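Local coordinates for protein AtxE2 (Asticcacaulis excentricus, PDB 5TXE) that hydrolyses the isopeptide bond of the lasso peptides astexin-2 and astexin-3, turning the threaded substrates into linear peptides, at residues A[522-527]-A[655-660]. The protein carries 1 engineered substitution. Sequence-based numbering, arbitrary orientation.
Sequences GLTGLA and DWFRFW. Engineered in segment 522-527: Ala527 (natural residue Ser).
Phe657 reaches from helix 643-662 to strand 521-525 and makes all the direct contacts between the two segments. The contact is buried van der Waals packing, with one backbone carbonyl oxygen at the ring edge. CE1 of Phe657 lies 3.6 Å from CA of Gly522, where the glycine has no side chain to obstruct it. CE2 of Phe657 is 3.6 Å from CG2 of Thr524, and this methyl meets the ring at its edge. The backbone O of Leu523 also lies at the edge, in the ring plane, 3.9 Å from CZ of Phe657. With CG of Phe657 anti to its own carbonyl carbon and beside the backbone N (chi1 -74°), the ring is carried onto the sheet face. Val434, Ala545 and Val547 of the two neighbouring strands also touch it.

The polar end of Thr524 is used elsewhere. Its OG1 hydrogen-bonds to O of Ile435, and its methyl remains for the ring. An alanine at Phe657 would probably leave Gly522 and the Thr524 methyl without their packing partner and open a gap between helix and sheet.

The axes of 655-660 and 522-525 come within 10.3 Å and run nearly antiparallel (160°). This is helix-on-sheet packing in the alpha/beta-hydrolase fold. The strand leads into the nucleophile elbow, where Ala527, engineered from the nucleophilic serine, precedes helix 528-539. The chemistry therefore implies a hydrophobic fit by shape, joining helix 643-662 to the strand that runs into the nucleophile elbow.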
loop_
_atom_site.group_PDB
_atom_site.type_symbol
_atom_site.label_atom_id
_atom_site.label_comp_id
_atom_site.label_asym_id
_atom_site.label_seq_id
_atom_site.Cartn_x
_atom_site.Cartn_y
_atom_site.Cartn_z
ATOM N N GLY A 522 -11.549 -11.876 -16.928
ATOM C CA GLY A 522 -11.206 -10.479 -16.869
ATOM C C GLY A 522 -9.986 -10.269 -16.018
ATOM O O GLY A 522 -9.779 -10.981 -15.038
ATOM N N LEU A 523 -9.202 -9.252 -16.369
ATOM C CA LEU A 523 -8.020 -8.940 -15.634
ATOM C C LEU A 523 -7.980 -7.448 -15.272
ATOM O O LEU A 523 -8.251 -6.634 -16.131
ATOM C CB LEU A 523 -6.806 -9.296 -16.469
ATOM C CG LEU A 523 -5.457 -9.032 -15.893
ATOM C CD1 LEU A 523 -5.182 -9.911 -14.675
ATOM C CD2 LEU A 523 -4.395 -9.295 -16.949
ATOM N N THR A 524 -7.607 -7.135 -14.014
ATOM C CA THR A 524 -7.484 -5.781 -13.546
ATOM C C THR A 524 -6.052 -5.568 -13.060
ATOM O O THR A 524 -5.383 -6.502 -12.697
ATOM C CB THR A 524 -8.415 -5.422 -12.388
ATOM O OG1 THR A 524 -8.068 -6.154 -11.218
ATOM C CG2 THR A 524 -9.823 -5.718 -12.719
ATOM N N GLY A 525 -5.591 -4.333 -13.071
ATOM C CA GLY A 525 -4.313 -4.005 -12.465
ATOM C C GLY A 525 -4.091 -2.518 -12.208
ATOM O O GLY A 525 -4.614 -1.664 -12.925
ATOM N N LEU A 526 -3.362 -2.241 -11.140
ATOM C CA LEU A 526 -2.866 -0.935 -10.789
ATOM C C LEU A 526 -1.410 -1.103 -10.371
ATOM O O LEU A 526 -1.026 -2.093 -9.755
ATOM C CB LEU A 526 -3.693 -0.357 -9.650
ATOM C CG LEU A 526 -3.213 0.984 -9.103
ATOM C CD1 LEU A 526 -4.423 1.776 -8.613
ATOM C CD2 LEU A 526 -2.240 0.824 -7.942
ATOM N N ALA A 527 -0.582 -0.130 -10.732
ATOM C CA ALA A 527 0.845 -0.127 -10.407
ATOM C C ALA A 527 1.534 -1.340 -11.062
ATOM O O ALA A 527 1.410 -1.523 -12.263
ATOM C CB ALA A 527 1.040 -0.068 -8.896
ATOM N N ASP A 655 -19.613 -2.579 -13.994
ATOM C CA ASP A 655 -20.443 -2.508 -15.171
ATOM C C ASP A 655 -19.675 -3.059 -16.376
ATOM O O ASP A 655 -20.236 -3.707 -17.259
ATOM C CB ASP A 655 -20.836 -1.072 -15.511
ATOM C CG ASP A 655 -21.802 -0.426 -14.517
ATOM O OD1 ASP A 655 -22.341 -1.116 -13.631
ATOM O OD2 ASP A 655 -22.006 0.810 -14.603
ATOM N N TRP A 656 -18.402 -2.733 -16.442
ATOM C CA TRP A 656 -17.613 -3.109 -17.592
ATOM C C TRP A 656 -17.547 -4.628 -17.694
ATOM O O TRP A 656 -17.765 -5.178 -18.775
ATOM C CB TRP A 656 -16.225 -2.538 -17.476
ATOM C CG TRP A 656 -15.261 -2.831 -18.527
ATOM C CD1 TRP A 656 -14.235 -3.711 -18.441
ATOM C CD2 TRP A 656 -15.085 -2.148 -19.746
ATOM N NE1 TRP A 656 -13.453 -3.663 -19.552
ATOM C CE2 TRP A 656 -13.957 -2.713 -20.388
ATOM C CE3 TRP A 656 -15.788 -1.145 -20.396
ATOM C CZ2 TRP A 656 -13.538 -2.321 -21.635
ATOM C CZ3 TRP A 656 -15.325 -0.717 -21.650
ATOM C CH2 TRP A 656 -14.198 -1.259 -22.227
ATOM N N PHE A 657 -17.166 -5.280 -16.601
ATOM C CA PHE A 657 -17.108 -6.742 -16.611
ATOM C C PHE A 657 -18.480 -7.425 -16.793
ATOM O O PHE A 657 -18.584 -8.412 -17.516
ATOM C CB PHE A 657 -16.383 -7.254 -15.406
ATOM C CG PHE A 657 -14.884 -7.055 -15.459
ATOM C CD1 PHE A 657 -14.173 -7.450 -16.539
ATOM C CD2 PHE A 657 -14.238 -6.387 -14.465
ATOM C CE1 PHE A 657 -12.816 -7.217 -16.614
ATOM C CE2 PHE A 657 -12.876 -6.170 -14.506
ATOM C CZ PHE A 657 -12.160 -6.616 -15.565
ATOM N N ARG A 658 -19.541 -6.869 -16.234
ATOM C CA ARG A 658 -20.880 -7.395 -16.517
ATOM C C ARG A 658 -21.229 -7.294 -17.988
ATOM O O ARG A 658 -21.841 -8.212 -18.554
ATOM C CB ARG A 658 -21.960 -6.689 -15.725
ATOM C CG ARG A 658 -21.918 -7.021 -14.261
ATOM C CD ARG A 658 -23.068 -6.357 -13.478
ATOM N NE ARG A 658 -24.313 -7.049 -13.745
ATOM C CZ ARG A 658 -25.470 -6.498 -14.100
ATOM N NH1 ARG A 658 -25.648 -5.181 -14.169
ATOM N NH2 ARG A 658 -26.487 -7.306 -14.340
ATOM N N PHE A 659 -20.824 -6.196 -18.627
ATOM C CA PHE A 659 -21.118 -5.983 -20.022
ATOM C C PHE A 659 -20.362 -6.991 -20.892
ATOM O O PHE A 659 -20.974 -7.648 -21.722
ATOM C CB PHE A 659 -20.829 -4.514 -20.452
ATOM C CG PHE A 659 -21.083 -4.216 -21.926
ATOM C CD1 PHE A 659 -22.317 -3.880 -22.371
ATOM C CD2 PHE A 659 -20.063 -4.305 -22.838
ATOM C CE1 PHE A 659 -22.547 -3.650 -23.723
ATOM C CE2 PHE A 659 -20.266 -4.039 -24.166
ATOM C CZ PHE A 659 -21.504 -3.710 -24.610
ATOM N N TRP A 660 -19.049 -7.101 -20.731
ATOM C CA TRP A 660 -18.276 -7.895 -21.624
ATOM C C TRP A 660 -18.254 -9.335 -21.267
ATOM O O TRP A 660 -18.121 -10.156 -22.172
ATOM C CB TRP A 660 -16.853 -7.444 -21.672
ATOM C CG TRP A 660 -16.698 -6.057 -22.222
ATOM C CD1 TRP A 660 -16.442 -4.919 -21.518
ATOM C CD2 TRP A 660 -16.730 -5.694 -23.595
ATOM N NE1 TRP A 660 -16.292 -3.857 -22.387
ATOM C CE2 TRP A 660 -16.480 -4.315 -23.668
ATOM C CE3 TRP A 660 -16.961 -6.411 -24.776
ATOM C CZ2 TRP A 660 -16.450 -3.636 -24.859
ATOM C CZ3 TRP A 660 -16.939 -5.739 -25.968
ATOM C CH2 TRP A 660 -16.690 -4.347 -25.999
#